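Local atomic coordinates of cytochrome c-552/4 domain-containing protein (Ignicoccus hospitalis KIN4/I, PDB entry 4QO5), a protein that carries eight c-type hemes at the membrane and probably transfers electrons or catalyses a redox reaction. Residues Asn257-Phe260 and Met261-Lys265; Thr283-Cys287 and His288-Leu292; Thr305-Val308 and Asp309-Leu312; Ile406-Cys410 and His411-Tyr415. One frame throughout, in Å; residues are numbered along the deposited sequence.

Contact 1: residues Asn257-Phe260 and Met261-Lys265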
loop_
_atom_site.group_PDB
_atom_site.type_symbol
_atom_site.label_atom_id
_atom_site.label_comp_id
_atom_site.label_asym_id
_atom_site.label_seq_id
_atom_site.Cartn_x
_atom_site.Cartn_y
_atom_site.Cartn_z
ATOM N N ASN A 257 13.068 -3.877 0.595
ATOM C CA ASN A 257 12.862 -5.204 0.023
ATOM C C ASN A 257 13.689 -6.220 0.790
ATOM O O ASN A 257 13.199 -7.279 1.162
ATOM C CB ASN A 257 13.318 -5.267 -1.444
ATOM C CG ASN A 257 12.665 -4.219 -2.328
ATOM O OD1 ASN A 257 11.622 -3.650 -2.001
ATOM N ND2 ASN A 257 13.268 -3.989 -3.481
ATOM N N ILE A 258 14.968 -5.897 0.994
ATOM C CA ILE A 258 15.887 -6.807 1.670
ATOM C C ILE A 258 15.494 -7.016 3.144
ATOM O O ILE A 258 15.546 -8.138 3.660
ATOM C CB ILE A 258 17.335 -6.272 1.580
ATOM C CG1 ILE A 258 17.808 -6.301 0.128
ATOM C CG2 ILE A 258 18.275 -7.116 2.417
ATOM C CD1 ILE A 258 19.095 -5.482 -0.086
ATOM N N TRP A 259 15.108 -5.937 3.813
ATOM C CA TRP A 259 14.742 -6.036 5.218
ATOM C C TRP A 259 13.550 -6.985 5.385
ATOM O O TRP A 259 13.577 -7.874 6.240
ATOM C CB TRP A 259 14.418 -4.666 5.807
ATOM C CG TRP A 259 14.196 -4.734 7.296
ATOM C CD1 TRP A 259 15.142 -4.571 8.270
ATOM C CD2 TRP A 259 12.954 -4.997 7.981
ATOM N NE1 TRP A 259 14.572 -4.722 9.507
ATOM C CE2 TRP A 259 13.233 -4.971 9.363
ATOM C CE3 TRP A 259 11.643 -5.241 7.556
ATOM C CZ2 TRP A 259 12.243 -5.180 10.336
ATOM C CZ3 TRP A 259 10.644 -5.451 8.535
ATOM C CH2 TRP A 259 10.965 -5.430 9.901
ATOM N N PHE A 260 12.532 -6.826 4.543
ATOM C CA PHE A 260 11.351 -7.707 4.630
ATOM C C PHE A 260 11.724 -9.191 4.582
ATOM O O PHE A 260 11.166 -9.998 5.340
ATOM C CB PHE A 260 10.308 -7.370 3.553
ATOM C CG PHE A 260 9.560 -6.094 3.815
ATOM C CD1 PHE A 260 8.953 -5.865 5.043
ATOM C CD2 PHE A 260 9.447 -5.132 2.836
ATOM C CE1 PHE A 260 8.251 -4.687 5.288
ATOM C CE2 PHE A 260 8.761 -3.956 3.073
ATOM C CZ PHE A 260 8.159 -3.731 4.301
ATOM N N MET A 261 12.670 -9.556 3.707
ATOM C CA MET A 261 13.041 -10.958 3.564
ATOM C C MET A 261 14.131 -11.465 4.509
ATOM O O MET A 261 14.185 -12.666 4.793
ATOM C CB MET A 261 13.447 -11.277 2.117
ATOM C CG MET A 261 12.312 -11.195 1.129
ATOM S SD MET A 261 10.863 -12.181 1.608
ATOM C CE MET A 261 11.567 -13.809 1.776
ATOM N N HIS A 262 15.013 -10.581 4.978
ATOM C CA HIS A 262 16.154 -11.010 5.797
ATOM C C HIS A 262 16.066 -10.687 7.297
ATOM O O HIS A 262 16.851 -11.217 8.079
ATOM C CB HIS A 262 17.473 -10.435 5.242
ATOM C CG HIS A 262 18.005 -11.188 4.068
ATOM N ND1 HIS A 262 19.186 -10.857 3.438
ATOM C CD2 HIS A 262 17.514 -12.269 3.402
ATOM C CE1 HIS A 262 19.404 -11.698 2.442
ATOM N NE2 HIS A 262 18.401 -12.561 2.396
ATOM N N HIS A 263 15.106 -9.871 7.724
ATOM C CA HIS A 263 15.130 -9.408 9.125
ATOM C C HIS A 263 14.902 -10.523 10.150
ATOM O O HIS A 263 15.219 -10.366 11.319
ATOM C CB HIS A 263 14.183 -8.228 9.370
ATOM C CG HIS A 263 12.749 -8.618 9.533
ATOM N ND1 HIS A 263 11.886 -8.764 8.468
ATOM C CD2 HIS A 263 12.017 -8.863 10.648
ATOM C CE1 HIS A 263 10.688 -9.097 8.919
ATOM N NE2 HIS A 263 10.741 -9.163 10.236
ATOM N N LYS A 264 14.371 -11.657 9.696
ATOM C CA LYS A 264 14.215 -12.812 10.561
ATOM C C LYS A 264 15.562 -13.343 11.045
ATOM O O LYS A 264 15.632 -14.068 12.043
ATOM C CB LYS A 264 13.435 -13.925 9.843
ATOM C CG LYS A 264 14.148 -14.490 8.624
ATOM C CD LYS A 264 13.381 -15.675 8.030
ATOM C CE LYS A 264 14.161 -16.352 6.914
ATOM N NZ LYS A 264 14.309 -15.511 5.691
ATOM N N LYS A 265 16.641 -12.977 10.357
ATOM C CA LYS A 265 17.968 -13.407 10.783
ATOM C C LYS A 265 18.785 -12.247 11.365
ATOM O O LYS A 265 19.963 -12.402 11.667
ATOM C CB LYS A 265 18.721 -14.127 9.646
ATOM C CG LYS A 265 18.977 -13.302 8.381
ATOM C CD LYS A 265 19.245 -14.173 7.143
ATOM C CE LYS A 265 17.939 -14.646 6.508
ATOM N NZ LYS A 265 18.148 -15.491 5.301
HETATM O O HOH W 1 12.247 -11.878 7.351
#
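Trp-259 and His-263, one turn apart near the end of helix 254-262, stack face to face. The planes lie 4° apart, and the centroid of the indole six-membered ring is 3.8 Å from that of the imidazole, with CH2 of Trp-259 over the middle of the smaller ring. Two different first torsions bring the rings together: Trp-259 holds CG opposite the backbone N (chi1 -173°), whereas His-263 places CG between N and carbonyl carbon (chi1 80°). Its CB then sits over the indole five-membered ring in a CH-pi contact, 3.5 Å from the centroid. The imidazole cannot easily rotate, because His-263 ND1 donates to Trp-259 O at 2.9 Å, an acceptor lying in the imidazole plane. At the polar end of His-262, NE2 is bonded to Asp-225 of the second subunit, and a Tyr-233 ring from that subunit stacks on Phe-260. The backbone of His-263 grips the same acceptor: its N also reaches Trp-259 O at 2.9 Å.

Contact 2: residues Thr283-Cys287 and His288-Leu292. With HEC (heme c), chain H.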
loop_
_atom_site.group_PDB
_atom_site.type_symbol
_atom_site.label_atom_id
_atom_site.label_comp_id
_atom_site.label_asym_id
_atom_site.label_seq_id
_atom_site.Cartn_x
_atom_site.Cartn_y
_atom_site.Cartn_z
ATOM N N THR A 283 16.632 0.260 8.641
ATOM C CA THR A 283 15.271 0.740 8.815
ATOM C C THR A 283 15.279 2.217 9.179
ATOM O O THR A 283 16.345 2.835 9.290
ATOM C CB THR A 283 14.553 0.012 9.966
ATOM O OG1 THR A 283 15.227 0.285 11.208
ATOM C CG2 THR A 283 14.509 -1.487 9.715
ATOM N N CYS A 284 14.089 2.770 9.400
ATOM C CA CYS A 284 13.964 4.177 9.787
ATOM C C CYS A 284 14.879 4.510 10.951
ATOM O O CYS A 284 15.626 5.483 10.897
ATOM C CB CYS A 284 12.542 4.494 10.217
ATOM S SG CYS A 284 11.278 3.530 9.398
ATOM N N ALA A 285 14.823 3.706 12.006
ATOM C CA ALA A 285 15.631 3.987 13.204
ATOM C C ALA A 285 17.129 3.983 12.892
ATOM O O ALA A 285 17.876 4.801 13.424
ATOM C CB ALA A 285 15.329 2.997 14.303
ATOM N N THR A 286 17.564 3.063 12.031
ATOM C CA THR A 286 18.988 2.955 11.683
ATOM C C THR A 286 19.557 4.292 11.256
ATOM O O THR A 286 20.615 4.719 11.731
ATOM C CB THR A 286 19.237 1.948 10.518
ATOM O OG1 THR A 286 18.647 0.673 10.828
ATOM C CG2 THR A 286 20.736 1.790 10.286
ATOM N N CYS A 287 18.825 4.991 10.400
ATOM C CA CYS A 287 19.358 6.221 9.845
ATOM C C CYS A 287 18.969 7.460 10.633
ATOM O O CYS A 287 19.626 8.490 10.522
ATOM C CB CYS A 287 18.926 6.363 8.399
ATOM S SG CYS A 287 19.606 5.006 7.397
ATOM N N HIS A 288 17.910 7.348 11.431
ATOM C CA HIS A 288 17.328 8.518 12.083
ATOM C C HIS A 288 17.503 8.665 13.575
ATOM O O HIS A 288 17.400 9.782 14.074
ATOM C CB HIS A 288 15.839 8.604 11.758
ATOM C CG HIS A 288 15.593 9.060 10.367
ATOM N ND1 HIS A 288 15.868 10.346 9.958
ATOM C CD2 HIS A 288 15.190 8.386 9.264
ATOM C CE1 HIS A 288 15.608 10.459 8.670
ATOM N NE2 HIS A 288 15.168 9.292 8.238
ATOM N N MET A 289 17.777 7.571 14.286
ATOM C CA MET A 289 17.697 7.608 15.747
ATOM C C MET A 289 18.691 6.726 16.484
ATOM O O MET A 289 19.134 7.067 17.579
ATOM C CB MET A 289 16.277 7.211 16.220
ATOM C CG MET A 289 15.191 8.178 15.762
ATOM S SD MET A 289 13.585 7.889 16.521
ATOM C CE MET A 289 13.831 8.622 18.154
ATOM N N SER A 290 19.037 5.591 15.897
ATOM C CA SER A 290 19.699 4.519 16.656
ATOM C C SER A 290 21.139 4.810 17.083
ATOM O O SER A 290 21.869 5.498 16.388
ATOM C CB SER A 290 19.713 3.241 15.820
ATOM O OG SER A 290 18.396 2.751 15.640
ATOM N N LEU A 291 21.543 4.228 18.209
ATOM C CA LEU A 291 22.958 4.079 18.526
ATOM C C LEU A 291 23.526 3.007 17.597
ATOM O O LEU A 291 23.024 1.884 17.555
ATOM C CB LEU A 291 23.127 3.630 19.973
ATOM C CG LEU A 291 24.502 3.124 20.411
ATOM C CD1 LEU A 291 25.594 4.207 20.241
ATOM C CD2 LEU A 291 24.435 2.657 21.870
ATOM N N LEU A 292 24.550 3.361 16.834
ATOM C CA LEU A 292 25.193 2.420 15.914
ATOM C C LEU A 292 26.666 2.285 16.277
ATOM O O LEU A 292 27.364 3.288 16.445
ATOM C CB LEU A 292 25.064 2.903 14.471
ATOM C CG LEU A 292 23.653 3.032 13.877
ATOM C CD1 LEU A 292 23.772 3.447 12.406
ATOM C CD2 LEU A 292 22.763 1.758 14.028
HETATM FE FE HEC H . 14.451 8.910 6.270
HETATM C CHA HEC H . 14.566 12.235 5.369
HETATM C CHB HEC H . 11.567 9.436 8.032
HETATM C CHC HEC H . 13.996 5.567 6.467
HETATM C CHD HEC H . 17.654 8.480 5.381
HETATM N NA HEC H . 13.314 10.519 6.640
HETATM C C1A HEC H . 13.477 11.789 6.104
HETATM C C2A HEC H . 12.315 12.573 6.437
HETATM C C3A HEC H . 11.472 11.803 7.149
HETATM C C4A HEC H . 12.085 10.499 7.310
HETATM C CMA HEC H . 10.095 12.191 7.743
HETATM C CAA HEC H . 12.109 14.038 5.991
HETATM C CBA HEC H . 12.310 14.966 7.196
HETATM C CGA HEC H . 12.338 16.358 6.618
HETATM O O1A HEC H . 11.247 16.937 6.386
HETATM O O2A HEC H . 13.460 16.861 6.346
HETATM N NB HEC H . 13.088 7.757 7.153
HETATM C C1B HEC H . 11.899 8.165 7.717
HETATM C C2B HEC H . 11.022 7.050 7.792
HETATM C C3B HEC H . 11.718 6.018 7.295
HETATM C C4B HEC H . 13.026 6.428 6.925
HETATM C CMB HEC H . 9.582 7.183 8.371
HETATM C CAB HEC H . 11.427 4.560 7.000
HETATM C CBB HEC H . 9.986 4.313 6.541
HETATM N NC HEC H . 15.583 7.346 6.111
HETATM C C1C HEC H . 15.238 6.009 6.106
HETATM C C2C HEC H . 16.428 5.203 5.930
HETATM C C3C HEC H . 17.295 6.052 5.343
HETATM C C4C HEC H . 16.867 7.384 5.619
HETATM C CMC HEC H . 16.255 3.708 5.589
HETATM C CAC HEC H . 18.725 5.900 4.775
HETATM C CBC HEC H . 19.107 4.552 4.147
HETATM N ND HEC H . 15.886 10.167 5.505
HETATM C C1D HEC H . 17.160 9.737 5.169
HETATM C C2D HEC H . 17.894 10.826 4.600
HETATM C C3D HEC H . 16.924 11.989 4.568
HETATM C C4D HEC H . 15.698 11.496 5.167
HETATM C CMD HEC H . 19.348 10.785 4.079
HETATM C CAD HEC H . 17.189 13.424 4.101
HETATM C CBD HEC H . 17.791 14.100 5.351
HETATM C CGD HEC H . 17.502 15.576 5.321
HETATM O O1D HEC H . 16.506 15.969 4.671
HETATM O O2D HEC H . 18.262 16.371 5.940
#
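A CXXCH heme-attachment motif spans the two segments, with Cys-284, Cys-287 and His-288 turned to one heme from a single short helix. His-288 NE2 binds the heme iron at 2.1 Å, while SG of Cys-284 is linked to CAB of the porphyrin and SG of Cys-287 to CAC. With CG beside its backbone N (chi1 -74°), His-288 sends the imidazole to the iron, and His-288 N donates to Cys-284 O at 3.0 Å. As the helix ends, Ala-285 O takes two bonds from opposite faces of its plane, from Met-289 N at 2.9 Å and Ser-290 N at 2.8 Å. Thr-286 uses both branches: its OG1 accepts from N of the N-cap residue Thr-283 at 3.0 Å, and its CG2 meets Leu-292 CD1 at 4.1 Å, the side chains nearly perpendicular. An alanine at Thr-286 is likely to leave Thr-283 N without this acceptor and open a gap against Leu-292. Met-486 supplies the second iron ligand, completing the His/Met coordination familiar from many c-type cytochromes.

Contact 3: residues Thr305-Val308 and Asp309-Leu312. With HEC (heme c), chain F.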
loop_
_atom_site.group_PDB
_atom_site.type_symbol
_atom_site.label_atom_id
_atom_site.label_comp_id
_atom_site.label_asym_id
_atom_site.label_seq_id
_atom_site.Cartn_x
_atom_site.Cartn_y
_atom_site.Cartn_z
ATOM N N THR A 305 19.796 9.293 19.263
ATOM C CA THR A 305 19.094 10.545 19.546
ATOM C C THR A 305 17.575 10.386 19.605
ATOM O O THR A 305 16.986 9.708 18.761
ATOM C CB THR A 305 19.441 11.647 18.524
ATOM O OG1 THR A 305 18.821 12.876 18.921
ATOM C CG2 THR A 305 18.969 11.278 17.123
ATOM N N HIS A 306 16.955 11.027 20.599
ATOM C CA HIS A 306 15.495 11.134 20.647
ATOM C C HIS A 306 15.045 12.502 20.187
ATOM O O HIS A 306 13.901 12.894 20.361
ATOM C CB HIS A 306 14.944 10.821 22.034
ATOM C CG HIS A 306 14.691 9.365 22.244
ATOM N ND1 HIS A 306 15.698 8.474 22.551
ATOM C CD2 HIS A 306 13.557 8.636 22.142
ATOM C CE1 HIS A 306 15.191 7.263 22.660
ATOM N NE2 HIS A 306 13.897 7.337 22.425
ATOM N N ASN A 307 15.980 13.245 19.616
ATOM C CA ASN A 307 15.622 14.479 18.930
ATOM C C ASN A 307 15.995 14.262 17.488
ATOM O O ASN A 307 17.150 14.490 17.108
ATOM C CB ASN A 307 16.423 15.645 19.489
ATOM C CG ASN A 307 16.044 16.972 18.840
ATOM O OD1 ASN A 307 15.328 17.006 17.838
ATOM N ND2 ASN A 307 16.533 18.056 19.398
ATOM N N VAL A 308 15.030 13.823 16.683
ATOM C CA VAL A 308 15.345 13.441 15.305
ATOM C C VAL A 308 15.857 14.601 14.452
ATOM O O VAL A 308 16.570 14.372 13.475
ATOM C CB VAL A 308 14.165 12.756 14.602
ATOM C CG1 VAL A 308 13.766 11.510 15.371
ATOM C CG2 VAL A 308 12.999 13.702 14.498
ATOM N N ASP A 309 15.495 15.832 14.817
ATOM C CA ASP A 309 15.945 17.025 14.093
ATOM C C ASP A 309 17.468 17.080 13.944
ATOM O O ASP A 309 17.990 17.587 12.943
ATOM C CB ASP A 309 15.524 18.313 14.829
ATOM C CG ASP A 309 14.045 18.344 15.189
ATOM O OD1 ASP A 309 13.675 19.181 16.042
ATOM O OD2 ASP A 309 13.264 17.539 14.634
ATOM N N THR A 310 18.179 16.580 14.954
ATOM C CA THR A 310 19.627 16.740 15.023
ATOM C C THR A 310 20.378 16.043 13.893
ATOM O O THR A 310 21.557 16.306 13.678
ATOM C CB THR A 310 20.210 16.266 16.368
ATOM O OG1 THR A 310 20.041 14.851 16.497
ATOM C CG2 THR A 310 19.519 16.964 17.511
ATOM N N ARG A 311 19.695 15.156 13.183
ATOM C CA ARG A 311 20.310 14.426 12.083
ATOM C C ARG A 311 20.005 15.007 10.706
ATOM O O ARG A 311 20.641 14.634 9.720
ATOM C CB ARG A 311 19.900 12.961 12.136
ATOM C CG ARG A 311 20.388 12.292 13.387
ATOM C CD ARG A 311 20.722 10.879 13.116
ATOM N NE ARG A 311 21.197 10.198 14.301
ATOM C CZ ARG A 311 21.318 8.886 14.369
ATOM N NH1 ARG A 311 21.000 8.150 13.307
ATOM N NH2 ARG A 311 21.734 8.308 15.487
ATOM N N LEU A 312 19.061 15.944 10.652
ATOM C CA LEU A 312 18.581 16.484 9.384
ATOM C C LEU A 312 19.247 17.811 9.033
ATOM O O LEU A 312 19.345 18.703 9.887
ATOM C CB LEU A 312 17.064 16.672 9.450
ATOM C CG LEU A 312 16.262 15.477 9.962
ATOM C CD1 LEU A 312 14.802 15.882 10.227
ATOM C CD2 LEU A 312 16.328 14.307 8.981
HETATM FE FE HEC F . 12.269 5.933 22.521
HETATM C CHA HEC F . 14.642 3.418 22.360
HETATM C CHB HEC F . 12.472 5.991 25.912
HETATM C CHC HEC F . 9.935 8.499 22.643
HETATM C CHD HEC F . 12.049 5.939 19.129
HETATM N NA HEC F . 13.318 4.879 23.809
HETATM C C1A HEC F . 14.296 3.935 23.589
HETATM C C2A HEC F . 14.865 3.535 24.846
HETATM C C3A HEC F . 14.278 4.254 25.800
HETATM C C4A HEC F . 13.296 5.133 25.193
HETATM C CMA HEC F . 14.576 4.170 27.303
HETATM C CAA HEC F . 15.970 2.476 25.044
HETATM C CBA HEC F . 17.314 3.029 24.546
HETATM C CGA HEC F . 17.766 4.131 25.474
HETATM O O1A HEC F . 18.199 3.819 26.611
HETATM O O2A HEC F . 17.691 5.317 25.075
HETATM N NB HEC F . 11.377 6.956 23.981
HETATM C C1B HEC F . 11.658 6.930 25.326
HETATM C C2B HEC F . 10.933 8.016 25.962
HETATM C C3B HEC F . 10.319 8.695 24.969
HETATM C C4B HEC F . 10.541 8.023 23.758
HETATM C CMB HEC F . 11.082 8.372 27.463
HETATM C CAB HEC F . 9.499 9.984 24.743
HETATM C CBB HEC F . 10.106 11.177 25.564
HETATM N NC HEC F . 11.232 7.031 21.259
HETATM C C1C HEC F . 10.262 7.988 21.410
HETATM C C2C HEC F . 9.509 8.157 20.191
HETATM C C3C HEC F . 10.336 7.639 19.270
HETATM C C4C HEC F . 11.268 6.774 19.892
HETATM C CMC HEC F . 8.605 9.401 20.000
HETATM C CAC HEC F . 10.370 7.601 17.743
HETATM C CBC HEC F . 10.073 8.958 17.039
HETATM N ND HEC F . 13.171 4.850 20.992
HETATM C C1D HEC F . 12.949 5.054 19.644
HETATM C C2D HEC F . 13.816 4.211 18.881
HETATM C C3D HEC F . 14.604 3.404 19.898
HETATM C C4D HEC F . 14.158 3.898 21.182
HETATM C CMD HEC F . 13.894 4.106 17.342
HETATM C CAD HEC F . 15.719 2.381 19.637
HETATM C CBD HEC F . 16.986 3.251 19.695
HETATM C CGD HEC F . 18.213 2.577 19.152
HETATM O O1D HEC F . 19.329 2.882 19.657
HETATM O O2D HEC F . 18.100 1.751 18.214
HETATM O O HOH W 2 15.229 20.327 17.894
#
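Asn-307 and Thr-310 face each other across the start of a 3-10 turn, in the loop that leads from strand 300-302 to strand 314-315. Three donors converge on Asn-307 O. The Thr-310 hydroxyl OG1 comes in at 3.0 Å, almost in line with the C=O bond, because chi1 of 66° sets it between its own N and carbonyl carbon. Thr-310 N, at 3.2 Å, and Thr-305 OG1, at 2.9 Å, both approach Asn-307 O from outside the carbonyl plane. The Asn-307 side chain bends forward over the turn, and its OD1 accepts a weak bond from Asp-309 N, as in an Asx turn. There the amide and the Asp-309 carboxylate cross nearly at a right angle, their planes 75° apart. A water takes a bond from Asn-307 ND2, and Asp-309 OD1 is held by Ser-125. On the other side Thr-305 and Arg-311 run past one another in opposite directions, the methyl CG2 of Thr-305 lying 3.8 Å from Arg-311 NE. The guanidinium continues to the carbonyls of Glu-303, Ser-290 and Cys-287, tying the turn to its neighbours. His-306 turns away from the turn, and with His-219 it ligates the iron of a heme, its NE2 2.2 Å from FE.

Contact 4: residues Ile406-Cys410 and His411-Tyr415. With HEC (heme c), chain I.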
loop_
_atom_site.group_PDB
_atom_site.type_symbol
_atom_site.label_atom_id
_atom_site.label_comp_id
_atom_site.label_asym_id
_atom_site.label_seq_id
_atom_site.Cartn_x
_atom_site.Cartn_y
_atom_site.Cartn_z
ATOM N N ILE A 406 26.967 6.878 8.436
ATOM C CA ILE A 406 26.072 5.732 8.555
ATOM C C ILE A 406 26.049 4.904 7.272
ATOM O O ILE A 406 26.244 3.695 7.329
ATOM C CB ILE A 406 24.637 6.137 8.945
ATOM C CG1 ILE A 406 24.652 6.817 10.319
ATOM C CG2 ILE A 406 23.721 4.901 8.938
ATOM C CD1 ILE A 406 23.290 7.346 10.776
ATOM N N CYS A 407 25.831 5.548 6.121
ATOM C CA CYS A 407 25.821 4.821 4.842
ATOM C C CYS A 407 27.113 4.052 4.643
ATOM O O CYS A 407 27.106 2.971 4.025
ATOM C CB CYS A 407 25.689 5.756 3.643
ATOM S SG CYS A 407 24.579 7.115 3.888
ATOM N N SER A 408 28.208 4.640 5.136
ATOM C CA SER A 408 29.552 4.106 4.949
ATOM C C SER A 408 29.802 2.794 5.665
ATOM O O SER A 408 30.809 2.132 5.418
ATOM C CB SER A 408 30.600 5.133 5.390
ATOM O OG SER A 408 30.619 6.200 4.462
ATOM N N ALA A 409 28.882 2.403 6.537
ATOM C CA ALA A 409 28.949 1.063 7.105
ATOM C C ALA A 409 28.709 0.020 6.019
ATOM O O ALA A 409 29.166 -1.122 6.141
ATOM C CB ALA A 409 27.932 0.897 8.231
ATOM N N CYS A 410 28.012 0.411 4.952
ATOM C CA CYS A 410 27.594 -0.552 3.914
ATOM C C CYS A 410 27.841 -0.143 2.457
ATOM O O CYS A 410 27.434 -0.854 1.526
ATOM C CB CYS A 410 26.118 -0.868 4.093
ATOM S SG CYS A 410 25.732 -1.336 5.797
ATOM N N HIS A 411 28.511 0.990 2.268
ATOM C CA HIS A 411 28.724 1.576 0.951
ATOM C C HIS A 411 29.973 2.415 1.016
ATOM O O HIS A 411 30.336 2.874 2.089
ATOM C CB HIS A 411 27.605 2.556 0.627
ATOM C CG HIS A 411 26.274 1.921 0.458
ATOM N ND1 HIS A 411 26.009 1.005 -0.546
ATOM C CD2 HIS A 411 25.110 2.089 1.126
ATOM C CE1 HIS A 411 24.753 0.621 -0.468
ATOM N NE2 HIS A 411 24.187 1.271 0.540
ATOM N N ASN A 412 30.593 2.678 -0.129
ATOM C CA ASN A 412 31.666 3.666 -0.161
ATOM C C ASN A 412 31.115 5.092 -0.035
ATOM O O ASN A 412 29.927 5.346 -0.279
ATOM C CB ASN A 412 32.553 3.512 -1.408
ATOM C CG ASN A 412 31.907 4.063 -2.674
ATOM O OD1 ASN A 412 31.962 5.263 -2.947
ATOM N ND2 ASN A 412 31.328 3.177 -3.478
ATOM N N THR A 413 31.978 6.012 0.377
ATOM C CA THR A 413 31.566 7.373 0.683
ATOM C C THR A 413 31.075 8.154 -0.533
ATOM O O THR A 413 30.139 8.948 -0.429
ATOM C CB THR A 413 32.720 8.151 1.365
ATOM O OG1 THR A 413 32.971 7.564 2.645
ATOM C CG2 THR A 413 32.355 9.620 1.554
ATOM N N GLU A 414 31.716 7.947 -1.683
ATOM C CA GLU A 414 31.340 8.682 -2.890
ATOM C C GLU A 414 29.941 8.284 -3.383
ATOM O O GLU A 414 29.173 9.113 -3.887
ATOM C CB GLU A 414 32.399 8.472 -3.984
ATOM C CG GLU A 414 31.993 8.991 -5.342
ATOM C CD GLU A 414 31.737 10.496 -5.376
ATOM O OE1 GLU A 414 32.208 11.221 -4.473
ATOM O OE2 GLU A 414 31.053 10.953 -6.318
ATOM N N TYR A 415 29.629 7.003 -3.230
ATOM C CA TYR A 415 28.310 6.444 -3.520
ATOM C C TYR A 415 27.226 7.193 -2.723
ATOM O O TYR A 415 26.219 7.651 -3.271
ATOM C CB TYR A 415 28.353 4.974 -3.095
ATOM C CG TYR A 415 27.155 4.088 -3.388
ATOM C CD1 TYR A 415 26.052 4.081 -2.553
ATOM C CD2 TYR A 415 27.183 3.187 -4.446
ATOM C CE1 TYR A 415 24.979 3.229 -2.785
ATOM C CE2 TYR A 415 26.119 2.331 -4.691
ATOM C CZ TYR A 415 25.023 2.363 -3.857
ATOM O OH TYR A 415 23.980 1.515 -4.098
HETATM FE FE HEC I . 22.099 1.401 1.005
HETATM C CHA HEC I . 21.126 -0.236 -1.828
HETATM C CHB HEC I . 22.189 4.378 -0.744
HETATM C CHC HEC I . 22.631 3.128 3.888
HETATM C CHD HEC I . 22.769 -1.514 2.560
HETATM N NA HEC I . 21.708 1.953 -0.890
HETATM C C1A HEC I . 21.296 1.119 -1.928
HETATM C C2A HEC I . 21.069 1.920 -3.117
HETATM C C3A HEC I . 21.384 3.181 -2.800
HETATM C C4A HEC I . 21.781 3.233 -1.416
HETATM C CMA HEC I . 21.301 4.400 -3.736
HETATM C CAA HEC I . 20.599 1.419 -4.519
HETATM C CBA HEC I . 19.067 1.520 -4.612
HETATM C CGA HEC I . 18.556 1.426 -6.034
HETATM O O1A HEC I . 19.378 1.466 -6.982
HETATM O O2A HEC I . 17.314 1.324 -6.226
HETATM N NB HEC I . 22.406 3.369 1.483
HETATM C C1B HEC I . 22.261 4.440 0.618
HETATM C C2B HEC I . 22.202 5.657 1.379
HETATM C C3B HEC I . 22.289 5.313 2.677
HETATM C C4B HEC I . 22.454 3.878 2.749
HETATM C CMB HEC I . 22.013 7.019 0.659
HETATM C CAB HEC I . 22.166 6.152 3.986
HETATM C CBB HEC I . 21.478 7.543 3.872
HETATM N NC HEC I . 22.622 0.918 2.808
HETATM C C1C HEC I . 22.740 1.759 3.902
HETATM C C2C HEC I . 23.160 0.994 5.053
HETATM C C3C HEC I . 22.963 -0.285 4.698
HETATM C C4C HEC I . 22.794 -0.349 3.272
HETATM C CMC HEC I . 23.126 1.648 6.463
HETATM C CAC HEC I . 23.069 -1.645 5.425
HETATM C CBC HEC I . 22.656 -1.666 6.908
HETATM N ND HEC I . 21.980 -0.549 0.457
HETATM C C1D HEC I . 22.354 -1.619 1.270
HETATM C C2D HEC I . 22.219 -2.858 0.551
HETATM C C3D HEC I . 21.703 -2.442 -0.803
HETATM C C4D HEC I . 21.580 -1.012 -0.784
HETATM C CMD HEC I . 22.529 -4.278 1.066
HETATM C CAD HEC I . 21.367 -3.373 -1.981
HETATM C CBD HEC I . 22.518 -3.257 -2.982
HETATM C CGD HEC I . 22.000 -3.520 -4.382
HETATM O O1D HEC I . 21.424 -2.580 -4.995
HETATM O O2D HEC I . 22.175 -4.651 -4.909
#
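Tyr-415 N donates to Asn-412 OD1 at 2.9 Å, a side-chain N-cap that starts helix 413-447 just after a CXXCH heme-attachment motif. Cys-407 and Cys-410 carry the heme through SG, to CAB and CAC respectively. His-411 NE2 binds the iron at 2.1 Å, opposite His-255, and its ND1 is held by a propionate of another heme, which fixes the rotation of the ring. The imidazole sits between two neighbours: Cys-410 CB lies over the rim of one face, and Tyr-415 CE1 over the rim of the other, 3.3 Å above the plane. With CG opposite the backbone N (chi1 -175°), the tyrosine reaches back from the new helix to the porphyrin and meets it by its edge, CE1 being 3.5 Å from heme C4A. Its hydroxyl is bonded to Arg-221 of the second subunit. An alanine in place of Tyr-415 would probably leave that arginine without this partner and take away the ring carbon that lies over one face of His-411. Where the chain turns between the two helices, Ser-408 CA makes a C-H...O contact with His-411 O at 3.2 Å, the angle at the hydrogen being 157°.

How the contacts relate
All four contacts are largely buried, but in different settings. Contacts 2 and 3 lie nearer the centre of the chain and touch no other subunit, whereas contacts 1 and 4 lie farther out and meet the second copy. Contacts 2 and 4 share the CXXCH chemistry; contact 3 offers a histidine from outside such a motif, and contact 1 relies on ring stacking, although its helix supplies His-255 to the heme of contact 4. Neighbours interlock directly: Trp-259 NE1 packs 3.2 Å from Thr-283 CG2, Met-289 O probably accepts from Thr-305 N, and Ile-406 of contact 4 rests against Leu-292 of contact 2 and Arg-311 of contact 3.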